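Local atomic coordinates of CurD (Moorea producens 3L, PDB entry 5KP7), a protein that probably acts as a hydroxymethylglutaryl-CoA synthase of the thiolase-like superfamily and binds 4'-phosphopantetheine. Residues A[253-256]-A[261-264]; A[266-271]-A[358-363]. The protein carries 3 engineered substitutions. All coordinates share one frame; numbering follows the deposited sequence.

Contact 1. Residues A[253-256]-A[261-264]. With SO4 (sulfate ion), chain D.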
ATOM      1  N   ARG A 253      -1.443  13.130 -15.161  1.00 27.57           N
ATOM      2  CA  ARG A 253      -1.782  13.988 -16.316  1.00 29.32           C
ATOM      3  C   ARG A 253      -3.150  14.620 -16.115  1.00 28.58           C
ATOM      4  O   ARG A 253      -3.336  15.792 -16.403  1.00 29.09           O
ATOM      5  CB  ARG A 253      -1.754  13.215 -17.633  1.00 31.43           C
ATOM      6  CG  ARG A 253      -2.176  14.092 -18.820  1.00 35.02           C
ATOM      7  CD  ARG A 253      -1.882  13.509 -20.195  1.00 37.90           C
ATOM      8  NE  ARG A 253      -0.461  13.179 -20.343  1.00 40.36           N
ATOM      9  CZ  ARG A 253       0.046  11.943 -20.451  1.00 40.74           C
ATOM     10  NH1 ARG A 253      -0.726  10.862 -20.460  1.00 40.87           N
ATOM     11  NH2 ARG A 253       1.358  11.793 -20.578  1.00 41.91           N
ATOM     12  N   HIS A 254      -4.109  13.835 -15.616  1.00 26.76           N
ATOM     13  CA  HIS A 254      -5.461  14.334 -15.362  1.00 26.61           C
ATOM     14  C   HIS A 254      -5.435  15.447 -14.304  1.00 26.74           C
ATOM     15  O   HIS A 254      -6.073  16.500 -14.463  1.00 27.05           O
ATOM     16  CB  HIS A 254      -6.374  13.164 -14.966  1.00 25.63           C
ATOM     17  CG  HIS A 254      -7.830  13.492 -14.947  1.00 25.65           C
ATOM     18  ND1 HIS A 254      -8.712  12.921 -14.057  1.00 25.00           N
ATOM     19  CD2 HIS A 254      -8.563  14.340 -15.702  1.00 26.59           C
ATOM     20  CE1 HIS A 254      -9.926  13.374 -14.278  1.00 25.49           C
ATOM     21  NE2 HIS A 254      -9.863  14.247 -15.275  1.00 26.33           N
ATOM     22  N   TYR A 255      -4.646  15.244 -13.251  1.00 26.04           N
ATOM     23  CA  TYR A 255      -4.474  16.275 -12.231  1.00 26.66           C
ATOM     24  C   TYR A 255      -3.847  17.546 -12.854  1.00 28.39           C
ATOM     25  O   TYR A 255      -4.321  18.666 -12.613  1.00 28.90           O
ATOM     26  CB  TYR A 255      -3.626  15.710 -11.103  1.00 26.01           C
ATOM     27  CG  TYR A 255      -3.249  16.644  -9.982  1.00 26.03           C
ATOM     28  CD1 TYR A 255      -2.245  17.589 -10.157  1.00 26.85           C
ATOM     29  CD2 TYR A 255      -3.829  16.521  -8.707  1.00 25.49           C
ATOM     30  CE1 TYR A 255      -1.857  18.428  -9.119  1.00 26.97           C
ATOM     31  CE2 TYR A 255      -3.442  17.341  -7.664  1.00 25.89           C
ATOM     32  CZ  TYR A 255      -2.448  18.295  -7.869  1.00 26.58           C
ATOM     33  OH  TYR A 255      -2.044  19.126  -6.838  1.00 26.93           O
ATOM     34  N   GLN A 256      -2.808  17.351 -13.652  1.00 29.55           N
ATOM     35  CA  GLN A 256      -2.106  18.465 -14.316  1.00 32.57           C
ATOM     36  C   GLN A 256      -3.052  19.267 -15.208  1.00 33.72           C
ATOM     37  O   GLN A 256      -2.997  20.518 -15.229  1.00 34.12           O
ATOM     38  CB  GLN A 256      -0.902  17.916 -15.091  1.00 33.90           C
ATOM     39  CG  GLN A 256      -0.033  18.951 -15.764  1.00 36.62           C
ATOM     40  CD  GLN A 256       0.959  18.315 -16.717  1.00 37.91           C
ATOM     41  OE1 GLN A 256       2.009  17.814 -16.315  1.00 37.30           O
ATOM     42  NE2 GLN A 256       0.601  18.303 -18.001  1.00 40.25           N
ATOM     43  N   GLY A 261      -0.414  24.946 -14.332  1.00 42.21           N
ATOM     44  CA  GLY A 261       0.936  25.377 -13.963  1.00 41.49           C
ATOM     45  C   GLY A 261       1.629  24.488 -12.940  1.00 39.39           C
ATOM     46  O   GLY A 261       2.752  24.780 -12.528  1.00 39.55           O
ATOM     47  N   VAL A 262       0.999  23.400 -12.524  1.00 36.65           N
ATOM     48  CA  VAL A 262       1.642  22.504 -11.567  1.00 35.46           C
ATOM     49  C   VAL A 262       2.891  21.862 -12.184  1.00 34.66           C
ATOM     50  O   VAL A 262       2.925  21.597 -13.389  1.00 35.20           O
ATOM     51  CB  VAL A 262       0.661  21.454 -11.020  1.00 34.77           C
ATOM     52  CG1 VAL A 262       0.351  20.373 -12.057  1.00 34.38           C
ATOM     53  CG2 VAL A 262       1.206  20.844  -9.742  1.00 34.57           C
ATOM     54  N   ASP A 263       3.920  21.678 -11.364  1.00 33.76           N
ATOM     55  CA  ASP A 263       5.191  21.085 -11.783  1.00 33.85           C
ATOM     56  C   ASP A 263       5.520  19.914 -10.881  1.00 32.20           C
ATOM     57  O   ASP A 263       5.443  20.055  -9.675  1.00 31.78           O
ATOM     58  CB  ASP A 263       6.316  22.126 -11.716  1.00 35.58           C
ATOM     59  CG  ASP A 263       7.617  21.595 -12.271  1.00 36.50           C
ATOM     60  OD1 ASP A 263       7.863  21.818 -13.487  1.00 39.77           O
ATOM     61  OD2 ASP A 263       8.379  20.960 -11.523  1.00 35.13           O
ATOM     62  N   TYR A 264       5.884  18.773 -11.463  1.00 31.45           N
ATOM     63  CA  TYR A 264       6.076  17.554 -10.689  1.00 31.04           C
ATOM     64  C   TYR A 264       7.228  17.662  -9.681  1.00 31.48           C
ATOM     65  O   TYR A 264       7.174  17.024  -8.650  1.00 30.40           O
ATOM     66  CB  TYR A 264       6.300  16.367 -11.607  1.00 30.87           C
ATOM     67  CG  TYR A 264       6.297  15.029 -10.934  1.00 29.91           C
ATOM     68  CD1 TYR A 264       5.100  14.448 -10.468  1.00 29.79           C
ATOM     69  CD2 TYR A 264       7.461  14.304 -10.805  1.00 30.13           C
ATOM     70  CE1 TYR A 264       5.094  13.214  -9.847  1.00 29.18           C
ATOM     71  CE2 TYR A 264       7.463  13.058 -10.200  1.00 29.94           C
ATOM     72  CZ  TYR A 264       6.268  12.519  -9.743  1.00 29.35           C
ATOM     73  OH  TYR A 264       6.240  11.289  -9.151  1.00 29.55           O
TER
HETATM   74  S   SO4 D 502      -0.932  23.245  -6.162  1.00 96.40           S
HETATM   75  O1  SO4 D 502      -0.855  21.817  -6.545  1.00 89.09           O
HETATM   76  O2  SO4 D 502      -2.074  23.458  -5.236  1.00 91.08           O
HETATM   77  O3  SO4 D 502      -1.121  24.077  -7.370  1.00 96.42           O
HETATM   78  O4  SO4 D 502       0.336  23.635  -5.508  1.00 93.91           O
HETATM   79  O   HOH W   1       3.250  18.888 -14.122  1.00 38.02           O
HETATM   80  O   HOH W   2      -0.929  22.413 -15.646  1.00 51.89           O
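V262 divides its two methyl groups between Y255 and Q256 in the last turns of helix 237-258. Its CG1 lies 3.8 Å from the backbone carbon Q256 CA and 4.0 Å from Q256 CG of the side chain, while CG2 meets the edge of the tyrosine ring in the ring plane, 4.0 Å from Y255 CE1. The ring reaches this place because Y255 CG lies anti to the backbone N (chi1 176°), which carries its far end toward the loop. Beyond that edge the phenol donates a 3.0 Å hydrogen bond from Y255 OH to O1 of a sulfate probably taken up from the crystallisation liquor, and the same hydroxyl is bonded to S360 in the neighbouring sheet. Q256 keeps an extended chain, and a water 2.7 Å from its OE1 donates both to that oxygen and to V262 O. A second water links Q256 O with G261 N. G261 adopts a phi of 87°, and at its backbone angles a CB would jam against the carbonyl oxygen of the residue before. In this contact, then, carbon groups make the direct contact and two waters carry the polar links between helix and returning loop.

Contact 2. Residues A[266-271]-A[358-363]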
ATOM      1  N   GLU A 266       8.580  21.017  -8.680  1.00 35.12           N
ATOM      2  CA  GLU A 266       8.479  22.257  -7.906  1.00 36.34           C
ATOM      3  C   GLU A 266       7.258  22.385  -7.013  1.00 34.62           C
ATOM      4  O   GLU A 266       7.330  23.071  -6.007  1.00 34.72           O
ATOM      5  CB  GLU A 266       8.555  23.494  -8.829  1.00 39.34           C
ATOM      6  CG  GLU A 266       9.837  23.576  -9.626  1.00 42.62           C
ATOM      7  CD  GLU A 266      11.065  23.592  -8.734  1.00 45.54           C
ATOM      8  OE1 GLU A 266      11.139  24.454  -7.819  1.00 49.11           O
ATOM      9  OE2 GLU A 266      11.970  22.746  -8.936  1.00 48.74           O
ATOM     10  N   SER A 267       6.141  21.745  -7.361  1.00 32.29           N
ATOM     11  CA  SER A 267       4.906  21.947  -6.619  1.00 31.47           C
ATOM     12  C   SER A 267       4.753  21.046  -5.415  1.00 29.95           C
ATOM     13  O   SER A 267       3.888  21.291  -4.596  1.00 30.14           O
ATOM     14  CB  SER A 267       3.702  21.751  -7.541  1.00 31.69           C
ATOM     15  OG  SER A 267       3.799  22.683  -8.611  1.00 32.58           O
ATOM     16  N   PHE A 268       5.541  19.975  -5.332  1.00 28.68           N
ATOM     17  CA  PHE A 268       5.377  18.972  -4.278  1.00 27.63           C
ATOM     18  C   PHE A 268       6.675  18.876  -3.508  1.00 27.49           C
ATOM     19  O   PHE A 268       7.708  18.532  -4.065  1.00 28.02           O
ATOM     20  CB  PHE A 268       4.975  17.608  -4.866  1.00 27.03           C
ATOM     21  CG  PHE A 268       3.775  17.695  -5.742  1.00 26.86           C
ATOM     22  CD1 PHE A 268       2.523  17.874  -5.188  1.00 26.69           C
ATOM     23  CD2 PHE A 268       3.906  17.681  -7.128  1.00 27.26           C
ATOM     24  CE1 PHE A 268       1.409  18.001  -5.987  1.00 26.67           C
ATOM     25  CE2 PHE A 268       2.798  17.828  -7.935  1.00 27.24           C
ATOM     26  CZ  PHE A 268       1.540  17.978  -7.366  1.00 26.93           C
ATOM     27  N   ASP A 269       6.618  19.211  -2.233  1.00 27.32           N
ATOM     28  CA  ASP A 269       7.770  19.024  -1.334  1.00 27.24           C
ATOM     29  C   ASP A 269       8.095  17.579  -1.064  1.00 26.33           C
ATOM     30  O   ASP A 269       9.282  17.221  -0.912  1.00 26.44           O
ATOM     31  CB  ASP A 269       7.521  19.759  -0.035  1.00 27.87           C
ATOM     32  CG  ASP A 269       7.345  21.228  -0.261  1.00 28.97           C
ATOM     33  OD1 ASP A 269       8.328  21.870  -0.673  1.00 30.19           O
ATOM     34  OD2 ASP A 269       6.228  21.742  -0.101  1.00 29.40           O
ATOM     35  N   TYR A 270       7.053  16.745  -0.987  1.00 25.52           N
ATOM     36  CA  TYR A 270       7.193  15.297  -0.820  1.00 24.92           C
ATOM     37  C   TYR A 270       6.187  14.591  -1.721  1.00 24.48           C
ATOM     38  O   TYR A 270       5.192  15.205  -2.137  1.00 24.16           O
ATOM     39  CB  TYR A 270       6.948  14.890   0.635  1.00 25.26           C
ATOM     40  CG  TYR A 270       7.962  15.508   1.559  1.00 25.95           C
ATOM     41  CD1 TYR A 270       9.243  14.988   1.657  1.00 26.14           C
ATOM     42  CD2 TYR A 270       7.659  16.655   2.258  1.00 26.59           C
ATOM     43  CE1 TYR A 270      10.194  15.581   2.464  1.00 27.02           C
ATOM     44  CE2 TYR A 270       8.608  17.268   3.079  1.00 27.29           C
ATOM     45  CZ  TYR A 270       9.874  16.735   3.177  1.00 27.50           C
ATOM     46  OH  TYR A 270      10.851  17.356   3.950  1.00 28.60           O
ATOM     47  N   LEU A 271       6.468  13.328  -2.010  1.00 24.09           N
ATOM     48  CA  LEU A 271       5.564  12.448  -2.755  1.00 24.21           C
ATOM     49  C   LEU A 271       5.390  11.152  -1.995  1.00 23.63           C
ATOM     50  O   LEU A 271       6.375  10.531  -1.588  1.00 24.13           O
ATOM     51  CB  LEU A 271       6.145  12.159  -4.136  1.00 24.75           C
ATOM     52  CG  LEU A 271       6.293  13.365  -5.055  1.00 25.66           C
ATOM     53  CD1 LEU A 271       7.211  13.005  -6.205  1.00 26.39           C
ATOM     54  CD2 LEU A 271       4.953  13.882  -5.557  1.00 26.11           C
ATOM     55  N   PHE A 358      -4.459  10.612  -8.280  1.00 21.59           N
ATOM     56  CA  PHE A 358      -3.420  11.517  -7.785  1.00 22.13           C
ATOM     57  C   PHE A 358      -4.097  12.728  -7.165  1.00 22.48           C
ATOM     58  O   PHE A 358      -5.026  13.310  -7.753  1.00 22.49           O
ATOM     59  CB  PHE A 358      -2.479  11.947  -8.912  1.00 22.73           C
ATOM     60  CG  PHE A 358      -1.288  12.753  -8.433  1.00 23.29           C
ATOM     61  CD1 PHE A 358      -1.386  14.127  -8.183  1.00 23.97           C
ATOM     62  CD2 PHE A 358      -0.076  12.129  -8.187  1.00 23.67           C
ATOM     63  CE1 PHE A 358      -0.292  14.858  -7.707  1.00 24.43           C
ATOM     64  CE2 PHE A 358       1.009  12.843  -7.695  1.00 24.01           C
ATOM     65  CZ  PHE A 358       0.907  14.205  -7.481  1.00 24.24           C
ATOM     66  N   TYR A 359      -3.665  13.091  -5.953  1.00 22.49           N
ATOM     67  CA  TYR A 359      -4.283  14.187  -5.219  1.00 22.88           C
ATOM     68  C   TYR A 359      -3.260  14.810  -4.288  1.00 23.02           C
ATOM     69  O   TYR A 359      -2.132  14.364  -4.283  1.00 22.76           O
ATOM     70  CB  TYR A 359      -5.519  13.710  -4.470  1.00 22.98           C
ATOM     71  CG  TYR A 359      -5.362  12.563  -3.486  1.00 22.71           C
ATOM     72  CD1 TYR A 359      -5.187  11.257  -3.909  1.00 22.78           C
ATOM     73  CD2 TYR A 359      -5.535  12.773  -2.133  1.00 23.22           C
ATOM     74  CE1 TYR A 359      -5.117  10.190  -3.004  1.00 22.24           C
ATOM     75  CE2 TYR A 359      -5.487  11.705  -1.214  1.00 23.09           C
ATOM     76  CZ  TYR A 359      -5.308  10.419  -1.666  1.00 22.69           C
ATOM     77  OH  TYR A 359      -5.300   9.369  -0.747  1.00 23.05           O
ATOM     78  N   SER A 360      -3.631  15.857  -3.545  1.00 23.20           N
ATOM     79  CA  SER A 360      -2.587  16.580  -2.771  1.00 23.67           C
ATOM     80  C   SER A 360      -3.141  17.329  -1.587  1.00 23.97           C
ATOM     81  O   SER A 360      -4.348  17.558  -1.495  1.00 24.13           O
ATOM     82  CB  SER A 360      -1.811  17.534  -3.697  1.00 24.36           C
ATOM     83  OG  SER A 360      -2.657  18.544  -4.252  1.00 25.08           O
ATOM     84  N   GLY A 361      -2.259  17.676  -0.661  1.00 23.96           N
ATOM     85  CA  GLY A 361      -2.629  18.521   0.457  1.00 24.38           C
ATOM     86  C   GLY A 361      -1.408  19.069   1.159  1.00 24.87           C
ATOM     87  O   GLY A 361      -0.281  18.809   0.727  1.00 24.89           O
ATOM     88  N   VAL A 362      -1.652  19.778   2.258  1.00 25.34           N
ATOM     89  CA  VAL A 362      -0.616  20.504   2.986  1.00 26.24           C
ATOM     90  C   VAL A 362      -0.565  20.093   4.448  1.00 26.32           C
ATOM     91  O   VAL A 362      -1.611  19.877   5.082  1.00 26.74           O
ATOM     92  CB  VAL A 362      -0.860  22.023   2.870  1.00 27.27           C
ATOM     93  CG1 VAL A 362       0.080  22.836   3.766  1.00 28.10           C
ATOM     94  CG2 VAL A 362      -0.741  22.457   1.419  1.00 27.60           C
ATOM     95  N   VAL A 363       0.657  19.991   4.969  1.00 26.53           N
ATOM     96  CA  VAL A 363       0.936  19.738   6.371  1.00 26.76           C
ATOM     97  C   VAL A 363       1.727  20.937   6.927  1.00 27.95           C
ATOM     98  O   VAL A 363       2.709  21.382   6.309  1.00 27.86           O
ATOM     99  CB  VAL A 363       1.796  18.477   6.507  1.00 26.32           C
ATOM    100  CG1 VAL A 363       2.148  18.212   7.959  1.00 26.48           C
ATOM    101  CG2 VAL A 363       1.057  17.294   5.909  1.00 25.51           C
TER
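S360 OG is gripped by two groups, the carboxylate oxygen D211 OD2 and the hydroxyl of Y255, and the CB that bears it packs against F268. The setting is the mixed sheet of the thiolase-like fold, in which strand 343-351 runs between strand 355-363 and strand 270-273, the latter outermost within this chain; the side chains here meet across that intervening strand. At the centre is an offset edge-to-face aromatic pair. F358 brings its edge to one face of F268, with centroids 5.4 Å apart and planes at 77°, and the closest approach is 3.6 Å between F268 CZ and F358 CE1. The two rings come from opposite directions. F358 extends from its strand with CG anti to the backbone N (chi1 -173°), presenting CE1 and CZ to its partner. S267 CB sits over the opposite face of F268, offset toward the rim, while S360 CB lies at the ring's edge, 4.0 Å from F268 CE1. An alanine in place of F268 would remove the ring, and the F358 edge would probably be left without the face it meets, with a gap beside S360 CB. Outside this pair, Y252 and Y255 also meet F358 edge-to-face, extending the aromatic cluster to helix 237-258. On the strand 270-273 side, L271 CD2 reaches the F358 rim at 4.5 Å from CZ.

Overall arrangement
Contacts 1 and 2 follow each other along the chain, with centres about 11 Å apart, and together they join the end of helix 237-258 and the loop after it to strand 355-363 of the sheet. The polar join runs from Y255 OH to S360 OG, a probable hydrogen bond of 2.7 Å. Packing contacts accompany it: Y255 CD2 lies 3.5 Å from F358 CD1, and V262 CG2 lies 3.4 Å from S267 OG. Contact 2 is the deeper, its centre about 18 Å from that of the chain against about 25 Å for contact 1. Both lie away from the phosphopantetheine pocket, although S240, L241 and Y244 of the same helix line it nearer the helix start.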